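Local coordinates for protein porin (Rhodobacter blasticus, PDB 3PRN) that forms, as a homotrimer, channels in the bacterial outer membrane that let small hydrophilic solutes, up to about 0.6 kDa, diffuse passively, at residues T87-V92 with S112-Y117; S147-D152 with T161-I166; S176-Y181 with I193-A198. The protein carries 1 engineered substitution. All coordinates share one frame; numbering follows the deposited sequence.

Contact 1: T87-V92 with S112-Y117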
ATOM      1  N   THR A  87     -12.741  -8.097  18.159  1.00 21.36           N
ATOM      2  CA  THR A  87     -13.157  -8.164  19.572  1.00 21.32           C
ATOM      3  C   THR A  87     -14.493  -8.892  19.747  1.00 21.16           C
ATOM      4  O   THR A  87     -15.300  -9.084  18.832  1.00 20.48           O
ATOM      5  CB  THR A  87     -13.320  -6.757  20.143  1.00 21.71           C
ATOM      6  OG1 THR A  87     -14.291  -6.043  19.393  1.00 21.47           O
ATOM      7  CG2 THR A  87     -12.022  -5.948  20.114  1.00 21.37           C
ATOM      8  N   ALA A  88     -14.682  -9.364  20.985  1.00 20.71           N
ATOM      9  CA  ALA A  88     -15.892 -10.151  21.244  1.00 21.28           C
ATOM     10  C   ALA A  88     -17.198  -9.432  20.986  1.00 21.45           C
ATOM     11  O   ALA A  88     -18.088  -9.952  20.280  1.00 21.00           O
ATOM     12  CB  ALA A  88     -15.811 -10.692  22.675  1.00 22.06           C
ATOM     13  N   PHE A  89     -17.333  -8.185  21.427  1.00 21.63           N
ATOM     14  CA  PHE A  89     -18.617  -7.487  21.256  1.00 22.86           C
ATOM     15  C   PHE A  89     -18.896  -7.210  19.778  1.00 22.75           C
ATOM     16  O   PHE A  89     -20.058  -7.110  19.356  1.00 23.10           O
ATOM     17  CB  PHE A  89     -18.551  -6.172  22.050  1.00 24.26           C
ATOM     18  CG  PHE A  89     -19.891  -5.553  22.371  1.00 25.97           C
ATOM     19  CD1 PHE A  89     -20.639  -6.055  23.458  1.00 27.00           C
ATOM     20  CD2 PHE A  89     -20.396  -4.504  21.636  1.00 25.78           C
ATOM     21  CE1 PHE A  89     -21.884  -5.478  23.777  1.00 28.20           C
ATOM     22  CE2 PHE A  89     -21.649  -3.931  21.921  1.00 26.82           C
ATOM     23  CZ  PHE A  89     -22.377  -4.437  23.003  1.00 27.27           C
ATOM     24  N   ASP A  90     -17.823  -7.090  18.990  1.00 22.92           N
ATOM     25  CA  ASP A  90     -17.983  -6.807  17.569  1.00 22.12           C
ATOM     26  C   ASP A  90     -18.134  -8.096  16.786  1.00 22.88           C
ATOM     27  O   ASP A  90     -18.628  -8.007  15.663  1.00 21.32           O
ATOM     28  CB  ASP A  90     -16.781  -5.983  17.067  1.00 24.32           C
ATOM     29  CG  ASP A  90     -16.954  -5.402  15.647  1.00 24.13           C
ATOM     30  OD1 ASP A  90     -17.880  -4.649  15.389  1.00 20.88           O
ATOM     31  OD2 ASP A  90     -16.118  -5.698  14.760  1.00 26.43           O
ATOM     32  N   SER A  91     -17.728  -9.255  17.321  1.00 21.64           N
ATOM     33  CA  SER A  91     -17.815 -10.452  16.483  1.00 23.58           C
ATOM     34  C   SER A  91     -19.005 -11.370  16.715  1.00 23.73           C
ATOM     35  O   SER A  91     -19.261 -12.192  15.845  1.00 23.92           O
ATOM     36  CB  SER A  91     -16.539 -11.302  16.767  1.00 24.28           C
ATOM     37  OG  SER A  91     -15.401 -10.500  16.429  1.00 25.69           O
ATOM     38  N   VAL A  92     -19.729 -11.276  17.823  1.00 23.84           N
ATOM     39  CA  VAL A  92     -20.854 -12.135  18.083  1.00 23.91           C
ATOM     40  C   VAL A  92     -21.905 -12.017  16.976  1.00 23.86           C
ATOM     41  O   VAL A  92     -22.021 -10.981  16.310  1.00 23.54           O
ATOM     42  CB  VAL A  92     -21.772 -11.762  19.281  1.00 26.91           C
ATOM     43  CG1 VAL A  92     -21.542 -12.644  20.509  1.00 27.59           C
ATOM     44  CG2 VAL A  92     -21.576 -10.321  19.759  1.00 25.03           C
ATOM     45  N   SER A 112     -23.136   2.337  21.839  1.00 27.41           N
ATOM     46  CA  SER A 112     -22.076   2.385  22.868  1.00 27.00           C
ATOM     47  C   SER A 112     -20.727   2.489  22.167  1.00 26.99           C
ATOM     48  O   SER A 112     -20.660   2.434  20.920  1.00 25.64           O
ATOM     49  CB  SER A 112     -22.137   1.141  23.755  1.00 29.27           C
ATOM     50  OG  SER A 112     -22.231  -0.024  22.957  1.00 31.66           O
ATOM     51  N   SER A 113     -19.683   2.740  22.896  1.00 26.85           N
ATOM     52  CA  SER A 113     -18.316   2.848  22.416  1.00 26.00           C
ATOM     53  C   SER A 113     -17.568   1.595  22.850  1.00 25.26           C
ATOM     54  O   SER A 113     -17.600   1.207  24.023  1.00 25.03           O
ATOM     55  CB  SER A 113     -17.555   3.965  23.166  1.00 28.74           C
ATOM     56  OG  SER A 113     -17.953   5.234  22.670  1.00 33.61           O
ATOM     57  N   PHE A 114     -16.897   0.968  21.931  1.00 24.46           N
ATOM     58  CA  PHE A 114     -16.119  -0.227  22.259  1.00 23.61           C
ATOM     59  C   PHE A 114     -15.046  -0.415  21.177  1.00 24.20           C
ATOM     60  O   PHE A 114     -15.210   0.137  20.081  1.00 23.12           O
ATOM     61  CB  PHE A 114     -17.044  -1.436  22.357  1.00 22.76           C
ATOM     62  CG  PHE A 114     -17.936  -1.594  21.136  1.00 23.80           C
ATOM     63  CD1 PHE A 114     -17.488  -2.351  20.056  1.00 23.78           C
ATOM     64  CD2 PHE A 114     -19.193  -0.983  21.102  1.00 24.15           C
ATOM     65  CE1 PHE A 114     -18.296  -2.499  18.929  1.00 25.64           C
ATOM     66  CE2 PHE A 114     -20.002  -1.128  19.970  1.00 24.33           C
ATOM     67  CZ  PHE A 114     -19.553  -1.886  18.882  1.00 24.55           C
ATOM     68  N   PHE A 115     -13.974  -1.129  21.510  1.00 23.00           N
ATOM     69  CA  PHE A 115     -12.934  -1.382  20.503  1.00 23.29           C
ATOM     70  C   PHE A 115     -13.422  -2.409  19.476  1.00 22.55           C
ATOM     71  O   PHE A 115     -14.217  -3.311  19.753  1.00 22.40           O
ATOM     72  CB  PHE A 115     -11.669  -1.920  21.179  1.00 23.02           C
ATOM     73  CG  PHE A 115     -10.949  -0.885  21.991  1.00 23.75           C
ATOM     74  CD1 PHE A 115     -10.814   0.410  21.481  1.00 23.07           C
ATOM     75  CD2 PHE A 115     -10.417  -1.214  23.220  1.00 23.29           C
ATOM     76  CE1 PHE A 115     -10.156   1.374  22.216  1.00 24.23           C
ATOM     77  CE2 PHE A 115      -9.755  -0.240  23.946  1.00 23.84           C
ATOM     78  CZ  PHE A 115      -9.613   1.024  23.451  1.00 24.18           C
ATOM     79  N   ALA A 116     -12.862  -2.263  18.267  1.00 22.34           N
ATOM     80  CA  ALA A 116     -13.201  -3.254  17.208  1.00 21.44           C
ATOM     81  C   ALA A 116     -12.008  -3.266  16.252  1.00 21.32           C
ATOM     82  O   ALA A 116     -11.194  -2.318  16.288  1.00 20.35           O
ATOM     83  CB  ALA A 116     -14.479  -2.818  16.492  1.00 19.43           C
ATOM     84  N   TYR A 117     -11.957  -4.219  15.330  1.00 20.11           N
ATOM     85  CA  TYR A 117     -10.866  -4.194  14.347  1.00 19.32           C
ATOM     86  C   TYR A 117     -10.710  -2.815  13.687  1.00 19.56           C
ATOM     87  O   TYR A 117     -11.691  -2.262  13.195  1.00 19.54           O
ATOM     88  CB  TYR A 117     -11.222  -5.211  13.244  1.00 19.05           C
ATOM     89  CG  TYR A 117     -10.163  -5.387  12.177  1.00 17.94           C
ATOM     90  CD1 TYR A 117      -8.974  -6.027  12.435  1.00 17.44           C
ATOM     91  CD2 TYR A 117     -10.388  -4.874  10.902  1.00 19.22           C
ATOM     92  CE1 TYR A 117      -8.002  -6.191  11.426  1.00 18.41           C
ATOM     93  CE2 TYR A 117      -9.433  -5.043   9.880  1.00 19.61           C
ATOM     94  CZ  TYR A 117      -8.263  -5.701  10.149  1.00 19.23           C
ATOM     95  OH  TYR A 117      -7.313  -5.849   9.149  1.00 19.33           O
TER
HETATM   96  O   HOH W   1     -13.668  -6.667  15.468  1.00 17.67           O

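Contact 2: S147-D152 with T161-I166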
ATOM      1  N   SER A 147     -11.827 -11.446  24.224  1.00 27.74           N
ATOM      2  CA  SER A 147     -10.817 -10.522  23.654  1.00 26.46           C
ATOM      3  C   SER A 147     -10.291  -9.661  24.783  1.00 26.38           C
ATOM      4  O   SER A 147     -11.028  -9.376  25.751  1.00 25.56           O
ATOM      5  CB  SER A 147     -11.381  -9.706  22.510  1.00 25.40           C
ATOM      6  OG  SER A 147     -12.574  -9.019  22.906  1.00 24.15           O
ATOM      7  N   TYR A 148      -9.027  -9.306  24.673  1.00 25.81           N
ATOM      8  CA  TYR A 148      -8.374  -8.428  25.655  1.00 25.46           C
ATOM      9  C   TYR A 148      -7.592  -7.373  24.883  1.00 25.61           C
ATOM     10  O   TYR A 148      -6.766  -7.743  23.999  1.00 25.00           O
ATOM     11  CB  TYR A 148      -7.454  -9.302  26.528  1.00 28.44           C
ATOM     12  CG  TYR A 148      -6.455  -8.487  27.314  1.00 36.36           C
ATOM     13  CD1 TYR A 148      -6.809  -7.854  28.504  1.00 39.92           C
ATOM     14  CD2 TYR A 148      -5.168  -8.347  26.820  1.00 40.80           C
ATOM     15  CE1 TYR A 148      -5.858  -7.094  29.200  1.00 42.77           C
ATOM     16  CE2 TYR A 148      -4.207  -7.606  27.498  1.00 43.85           C
ATOM     17  CZ  TYR A 148      -4.586  -6.972  28.679  1.00 45.44           C
ATOM     18  OH  TYR A 148      -3.613  -6.224  29.332  1.00 47.90           O
ATOM     19  N   VAL A 149      -7.888  -6.103  25.086  1.00 24.40           N
ATOM     20  CA  VAL A 149      -7.195  -5.074  24.308  1.00 24.31           C
ATOM     21  C   VAL A 149      -6.495  -4.109  25.245  1.00 24.21           C
ATOM     22  O   VAL A 149      -7.098  -3.554  26.176  1.00 23.66           O
ATOM     23  CB  VAL A 149      -8.195  -4.293  23.426  1.00 24.53           C
ATOM     24  CG1 VAL A 149      -7.463  -3.187  22.660  1.00 25.95           C
ATOM     25  CG2 VAL A 149      -8.946  -5.173  22.450  1.00 24.65           C
ATOM     26  N   ASP A 150      -5.205  -3.929  25.048  1.00 24.14           N
ATOM     27  CA  ASP A 150      -4.457  -2.920  25.842  1.00 23.61           C
ATOM     28  C   ASP A 150      -4.188  -1.794  24.864  1.00 24.47           C
ATOM     29  O   ASP A 150      -3.457  -1.988  23.876  1.00 24.16           O
ATOM     30  CB  ASP A 150      -3.196  -3.611  26.312  1.00 24.11           C
ATOM     31  CG  ASP A 150      -2.309  -2.709  27.168  1.00 25.82           C
ATOM     32  OD1 ASP A 150      -2.489  -1.500  27.139  1.00 25.15           O
ATOM     33  OD2 ASP A 150      -1.382  -3.262  27.801  1.00 27.23           O
ATOM     34  N   PRO A 151      -4.722  -0.613  25.063  1.00 24.93           N
ATOM     35  CA  PRO A 151      -4.526   0.494  24.131  1.00 24.87           C
ATOM     36  C   PRO A 151      -3.155   1.068  24.099  1.00 25.10           C
ATOM     37  O   PRO A 151      -2.767   1.829  23.168  1.00 25.15           O
ATOM     38  CB  PRO A 151      -5.573   1.496  24.555  1.00 26.28           C
ATOM     39  CG  PRO A 151      -5.981   1.148  25.950  1.00 26.14           C
ATOM     40  CD  PRO A 151      -5.625  -0.291  26.192  1.00 25.31           C
ATOM     41  N   ASP A 152      -2.303   0.772  25.086  1.00 24.70           N
ATOM     42  CA  ASP A 152      -0.931   1.246  25.019  1.00 25.29           C
ATOM     43  C   ASP A 152      -0.088   0.232  25.789  1.00 26.02           C
ATOM     44  O   ASP A 152       0.193   0.409  27.003  1.00 25.13           O
ATOM     45  CB  ASP A 152      -0.713   2.657  25.586  1.00 28.85           C
ATOM     46  CG  ASP A 152       0.704   3.149  25.311  1.00 32.27           C
ATOM     47  OD1 ASP A 152       1.693   2.391  25.151  1.00 33.80           O
ATOM     48  OD2 ASP A 152       0.872   4.385  25.281  1.00 35.42           O
ATOM     49  N   THR A 161      -6.224   1.734  30.959  1.00 36.02           N
ATOM     50  CA  THR A 161      -7.426   0.918  31.136  1.00 34.40           C
ATOM     51  C   THR A 161      -7.501  -0.100  30.006  1.00 33.49           C
ATOM     52  O   THR A 161      -7.559   0.319  28.856  1.00 33.23           O
ATOM     53  CB  THR A 161      -8.671   1.836  31.023  1.00 35.57           C
ATOM     54  OG1 THR A 161      -8.491   2.920  31.941  1.00 38.09           O
ATOM     55  CG2 THR A 161      -9.959   1.105  31.250  1.00 36.07           C
ATOM     56  N   GLU A 162      -7.524  -1.361  30.309  1.00 32.61           N
ATOM     57  CA  GLU A 162      -7.608  -2.381  29.257  1.00 32.27           C
ATOM     58  C   GLU A 162      -9.055  -2.830  29.110  1.00 31.11           C
ATOM     59  O   GLU A 162      -9.792  -2.764  30.086  1.00 31.33           O
ATOM     60  CB  GLU A 162      -6.721  -3.587  29.617  1.00 33.47           C
ATOM     61  CG  GLU A 162      -5.245  -3.184  29.571  1.00 34.96           C
ATOM     62  CD  GLU A 162      -4.718  -2.798  30.938  1.00 39.51           C
ATOM     63  OE1 GLU A 162      -5.311  -3.157  31.977  1.00 39.98           O
ATOM     64  OE2 GLU A 162      -3.677  -2.095  31.007  1.00 40.61           O
ATOM     65  N   GLU A 163      -9.452  -3.272  27.915  1.00 30.16           N
ATOM     66  CA  GLU A 163     -10.801  -3.713  27.668  1.00 27.56           C
ATOM     67  C   GLU A 163     -10.843  -5.238  27.634  1.00 28.46           C
ATOM     68  O   GLU A 163     -10.061  -5.886  26.937  1.00 27.32           O
ATOM     69  CB  GLU A 163     -11.293  -3.158  26.326  1.00 25.53           C
ATOM     70  CG  GLU A 163     -12.668  -3.680  25.947  1.00 23.46           C
ATOM     71  CD  GLU A 163     -13.002  -3.397  24.494  1.00 26.39           C
ATOM     72  OE1 GLU A 163     -12.683  -4.252  23.589  1.00 25.67           O
ATOM     73  OE2 GLU A 163     -13.594  -2.299  24.178  1.00 25.20           O
ATOM     74  N   PHE A 164     -11.747  -5.811  28.405  1.00 27.22           N
ATOM     75  CA  PHE A 164     -11.915  -7.269  28.404  1.00 28.02           C
ATOM     76  C   PHE A 164     -13.330  -7.604  27.968  1.00 27.06           C
ATOM     77  O   PHE A 164     -14.313  -7.068  28.498  1.00 27.14           O
ATOM     78  CB  PHE A 164     -11.650  -7.882  29.775  1.00 33.25           C
ATOM     79  CG  PHE A 164     -11.880  -9.391  29.742  1.00 40.61           C
ATOM     80  CD1 PHE A 164     -10.983 -10.221  29.058  1.00 43.35           C
ATOM     81  CD2 PHE A 164     -12.998  -9.937  30.376  1.00 43.66           C
ATOM     82  CE1 PHE A 164     -11.211 -11.601  29.002  1.00 45.07           C
ATOM     83  CE2 PHE A 164     -13.229 -11.317  30.317  1.00 45.78           C
ATOM     84  CZ  PHE A 164     -12.337 -12.148  29.629  1.00 46.35           C
ATOM     85  N   GLY A 165     -13.420  -8.490  27.001  1.00 26.23           N
ATOM     86  CA  GLY A 165     -14.717  -8.846  26.435  1.00 25.91           C
ATOM     87  C   GLY A 165     -14.946 -10.342  26.385  1.00 26.24           C
ATOM     88  O   GLY A 165     -14.047 -11.139  26.058  1.00 25.76           O
ATOM     89  N   ILE A 166     -16.228 -10.710  26.505  1.00 26.88           N
ATOM     90  CA  ILE A 166     -16.560 -12.135  26.286  1.00 26.46           C
ATOM     91  C   ILE A 166     -17.887 -12.251  25.592  1.00 26.38           C
ATOM     92  O   ILE A 166     -18.824 -11.443  25.811  1.00 26.68           O
ATOM     93  CB  ILE A 166     -16.527 -12.913  27.618  1.00 29.80           C
ATOM     94  CG1 ILE A 166     -16.959 -14.366  27.371  1.00 33.40           C
ATOM     95  CG2 ILE A 166     -17.451 -12.308  28.641  1.00 30.09           C
ATOM     96  CD1 ILE A 166     -16.397 -15.256  28.475  1.00 38.96           C
TER
HETATM   97  O   HOH W   2     -11.885  -6.752  24.239  1.00 25.82           O

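Contact 3: S176-Y181 with I193-A198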
ATOM      1  N   SER A 176     -31.808 -18.658  17.128  1.00 42.79           N
ATOM      2  CA  SER A 176     -30.451 -18.265  17.438  1.00 39.65           C
ATOM      3  C   SER A 176     -30.486 -17.350  18.672  1.00 38.03           C
ATOM      4  O   SER A 176     -31.380 -16.540  18.812  1.00 37.12           O
ATOM      5  CB  SER A 176     -29.703 -17.510  16.341  1.00 40.54           C
ATOM      6  OG  SER A 176     -29.957 -17.991  15.052  1.00 40.58           O
ATOM      7  N   LEU A 177     -29.495 -17.573  19.512  1.00 36.49           N
ATOM      8  CA  LEU A 177     -29.305 -16.809  20.714  1.00 34.56           C
ATOM      9  C   LEU A 177     -27.848 -16.290  20.758  1.00 34.06           C
ATOM     10  O   LEU A 177     -26.967 -16.978  20.310  1.00 32.68           O
ATOM     11  CB  LEU A 177     -29.495 -17.664  21.954  1.00 36.46           C
ATOM     12  CG  LEU A 177     -30.886 -18.327  22.073  1.00 39.00           C
ATOM     13  CD1 LEU A 177     -30.768 -19.390  23.168  1.00 40.26           C
ATOM     14  CD2 LEU A 177     -31.951 -17.310  22.424  1.00 39.50           C
ATOM     15  N   ALA A 178     -27.664 -15.119  21.367  1.00 32.32           N
ATOM     16  CA  ALA A 178     -26.319 -14.547  21.429  1.00 31.50           C
ATOM     17  C   ALA A 178     -26.261 -13.617  22.635  1.00 30.37           C
ATOM     18  O   ALA A 178     -27.266 -13.013  22.994  1.00 30.02           O
ATOM     19  CB  ALA A 178     -26.020 -13.778  20.139  1.00 29.38           C
ATOM     20  N   ALA A 179     -25.102 -13.514  23.234  1.00 30.10           N
ATOM     21  CA  ALA A 179     -24.947 -12.617  24.385  1.00 30.06           C
ATOM     22  C   ALA A 179     -23.481 -12.175  24.404  1.00 29.88           C
ATOM     23  O   ALA A 179     -22.588 -12.931  23.945  1.00 29.82           O
ATOM     24  CB  ALA A 179     -25.313 -13.404  25.640  1.00 29.24           C
ATOM     25  N   ALA A 180     -23.251 -11.015  24.953  1.00 29.48           N
ATOM     26  CA  ALA A 180     -21.904 -10.471  25.032  1.00 29.47           C
ATOM     27  C   ALA A 180     -21.831  -9.516  26.215  1.00 29.87           C
ATOM     28  O   ALA A 180     -22.813  -8.829  26.497  1.00 30.23           O
ATOM     29  CB  ALA A 180     -21.564  -9.725  23.753  1.00 27.69           C
ATOM     30  N   TYR A 181     -20.645  -9.398  26.784  1.00 29.73           N
ATOM     31  CA  TYR A 181     -20.405  -8.491  27.892  1.00 29.97           C
ATOM     32  C   TYR A 181     -18.968  -7.990  27.780  1.00 29.23           C
ATOM     33  O   TYR A 181     -18.085  -8.841  27.549  1.00 29.94           O
ATOM     34  CB  TYR A 181     -20.588  -9.283  29.226  1.00 31.30           C
ATOM     35  CG  TYR A 181     -20.340  -8.399  30.428  1.00 35.27           C
ATOM     36  CD1 TYR A 181     -21.316  -7.485  30.815  1.00 38.78           C
ATOM     37  CD2 TYR A 181     -19.184  -8.466  31.161  1.00 37.64           C
ATOM     38  CE1 TYR A 181     -21.139  -6.657  31.924  1.00 40.61           C
ATOM     39  CE2 TYR A 181     -19.006  -7.675  32.288  1.00 40.54           C
ATOM     40  CZ  TYR A 181     -19.962  -6.752  32.635  1.00 42.01           C
ATOM     41  OH  TYR A 181     -19.786  -5.931  33.743  1.00 44.94           O
ATOM     42  N   ILE A 193     -20.608  -2.749  29.066  1.00 28.33           N
ATOM     43  CA  ILE A 193     -21.721  -2.855  28.130  1.00 26.91           C
ATOM     44  C   ILE A 193     -22.162  -4.287  27.966  1.00 25.81           C
ATOM     45  O   ILE A 193     -21.408  -5.213  28.275  1.00 25.74           O
ATOM     46  CB  ILE A 193     -21.343  -2.183  26.783  1.00 26.02           C
ATOM     47  CG1 ILE A 193     -20.142  -2.910  26.117  1.00 26.14           C
ATOM     48  CG2 ILE A 193     -21.059  -0.713  27.036  1.00 23.03           C
ATOM     49  CD1 ILE A 193     -19.821  -2.305  24.738  1.00 26.26           C
ATOM     50  N   ALA A 194     -23.390  -4.512  27.513  1.00 25.50           N
ATOM     51  CA  ALA A 194     -23.847  -5.900  27.410  1.00 25.41           C
ATOM     52  C   ALA A 194     -24.894  -6.004  26.305  1.00 25.08           C
ATOM     53  O   ALA A 194     -25.555  -5.031  26.007  1.00 25.48           O
ATOM     54  CB  ALA A 194     -24.462  -6.431  28.698  1.00 26.60           C
ATOM     55  N   PHE A 195     -25.033  -7.177  25.773  1.00 25.04           N
ATOM     56  CA  PHE A 195     -25.949  -7.464  24.709  1.00 25.75           C
ATOM     57  C   PHE A 195     -26.578  -8.835  24.916  1.00 26.06           C
ATOM     58  O   PHE A 195     -25.918  -9.812  25.288  1.00 27.22           O
ATOM     59  CB  PHE A 195     -25.165  -7.492  23.372  1.00 24.74           C
ATOM     60  CG  PHE A 195     -25.794  -8.288  22.270  1.00 24.45           C
ATOM     61  CD1 PHE A 195     -27.040  -7.919  21.752  1.00 23.79           C
ATOM     62  CD2 PHE A 195     -25.099  -9.325  21.644  1.00 24.54           C
ATOM     63  CE1 PHE A 195     -27.597  -8.587  20.675  1.00 24.75           C
ATOM     64  CE2 PHE A 195     -25.669 -10.029  20.593  1.00 22.68           C
ATOM     65  CZ  PHE A 195     -26.889  -9.644  20.068  1.00 23.00           C
ATOM     66  N   VAL A 196     -27.865  -8.924  24.592  1.00 26.29           N
ATOM     67  CA  VAL A 196     -28.502 -10.238  24.580  1.00 26.88           C
ATOM     68  C   VAL A 196     -29.455 -10.184  23.381  1.00 27.03           C
ATOM     69  O   VAL A 196     -30.120  -9.153  23.228  1.00 26.41           O
ATOM     70  CB  VAL A 196     -29.357 -10.499  25.841  1.00 30.04           C
ATOM     71  CG1 VAL A 196     -30.040 -11.837  25.654  1.00 30.59           C
ATOM     72  CG2 VAL A 196     -28.471 -10.547  27.091  1.00 30.65           C
ATOM     73  N   GLY A 197     -29.417 -11.190  22.540  1.00 26.57           N
ATOM     74  CA  GLY A 197     -30.313 -11.158  21.402  1.00 27.74           C
ATOM     75  C   GLY A 197     -30.844 -12.536  21.074  1.00 28.35           C
ATOM     76  O   GLY A 197     -30.267 -13.573  21.405  1.00 28.95           O
ATOM     77  N   ALA A 198     -31.904 -12.560  20.299  1.00 29.36           N
ATOM     78  CA  ALA A 198     -32.455 -13.827  19.826  1.00 31.09           C
ATOM     79  C   ALA A 198     -33.164 -13.561  18.520  1.00 32.48           C
ATOM     80  O   ALA A 198     -33.575 -12.419  18.238  1.00 32.43           O
ATOM     81  CB  ALA A 198     -33.413 -14.310  20.907  1.00 32.10           C
TER

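Contact 1: T87-V92 with S112-Y117
T87, the N-cap residue of helix 88-91, donates its hydroxyl across the contact, OG1 to F115 O at 2.8 Å, tilted 33° from the carbonyl plane. Its CG2 rests beside the same carbonyl, while its backbone N gives a hydrogen to a water at 3.2 Å. F89, second residue of the helix, has CG anti to the backbone N (chi1 -161°), which brings a ring edge onto F114: CD2 stands 3.6 Å above the ring centre, planes 62° apart, an edge-to-face pair. D90 follows, its carboxylate carbon CG 3.7 Å from the A116 methyl CB. OD1 comes to the edge of the F114 ring and also bonds to Y96 OH; OD2 takes a hydrogen at 2.7 Å from the water held by T87, which in turn accepts from Y117 N at 3.0 Å. Replacing F114 with an alanine would probably leave the F89 edge without its aromatic face and open a gap beneath the helix. Both segments belong to the long loop between strands 78-83 and 131-138, which in porins folds inward to narrow the pore; apolar contact at F89 and polar ties at T87 and D90 together bind one arm of it to the other.

Contact 2: S147-D152 with T161-I166
Strands 147-150 and 163-166 run antiparallel, axes 4.8 Å apart at 168°, and paired backbone bonds join S147 with G165 and V149 with E163, the shortest from G165 N to S147 O at 2.8 Å. Between these pairs, Y148 and F164 sit opposite each other on the face that a bound detergent molecule touches at Y148, consistent with the lipid side of the barrel wall. F164 sets CD1 3.4 Å from S147 O. The Y148 ring lies alongside E162, pointing the same way, its OH 3.5 Å from E162 CG. E162 also lays this CG against D150, and the bend at chi2 (96°) turns the carboxylate off past it, leaving OE2 4.1 Å from D150 OD1. The two carboxylate planes are 76° apart, and their ionisation is probably coupled, one raising the pKa of the other. D150 OD1 also accepts from D152 N in an Asx turn. Beyond the ladder, P151 has no N-H to offer, and its CD lies 3.3 Å from T161 O, a buried carbonyl without a polar partner. The other face carries S147, V149 and E163. A water spans 2.7 Å to S147 OG and donates to E163 OE1 at 2.7 Å. S147 OG also bonds to A88 N, and E163 OE2 to F115 N and G186 N. G165 suits its place beside S147, since a side-chain carbon there would press on OG. Chemistry thus splits across the sheet: aromatic rings on the outer surface, one of them touching detergent, and on the inner face a glutamate whose two oxygens are gripped by several donors, tying the barrel wall to the pore loop.

Contact 3: S176-Y181 with I193-A198
Four backbone hydrogen bonds pair A178 with G197 and A180 with F195, as in G197 N to A178 O at 2.9 Å, holding strands 176-181 and 193-198 antiparallel at 178°. Between them run CA-H...O contacts, the A179 CA to F195 O approach being 3.1 Å; others link V196 with A178, A194 with A180 and A198 with S176. The two strands are the arms of a beta hairpin, consecutive staves of the 16-stranded porin barrel. Apolar contacts differ by face. On the inner one, F195 holds CG anti to its own N (chi1 156°), which lays the ring along the strand toward G197: G197 N stands 3.6 Å above the ring plane, off toward the rim. A CB on G197 would clash with this ring. Across the strand gap, F195 CE2 meets the A178 methyl CB at 3.8 Å, and CD2 comes to A180 CB at 4.1 Å. F89 of the pore loop touches A180, I193 and F195 on this face. On the other, surface-facing side, L177 CD2 reaches A198 CB at 3.7 Å, and the edge of the Y181 ring meets the A194 methyl, with CD1 3.4 Å from I193 O.

In the fold
Contacts 2 and 3 are hairpin pairings in the barrel wall, while contact 1 lies inside it, within the inward-folded loop. All three are partly buried: no touching residue of contact 1 is exposed, whereas contacts 2 and 3 each have a buried face and one with exposed residues (F164; L177, Y181 and V196). Strands 163-171 and 175-183 are wall neighbours, so contacts 2 and 3 share one sheet, joined by I166 N to Y181 O. Hydrogen bonds to S147 and E163, with some apolar packing at V149, tie contact 1 to contact 2; toward contact 3 the loop packs on I193. Backbone bonds dominate the wall contacts; side chains and a water carry contact 1.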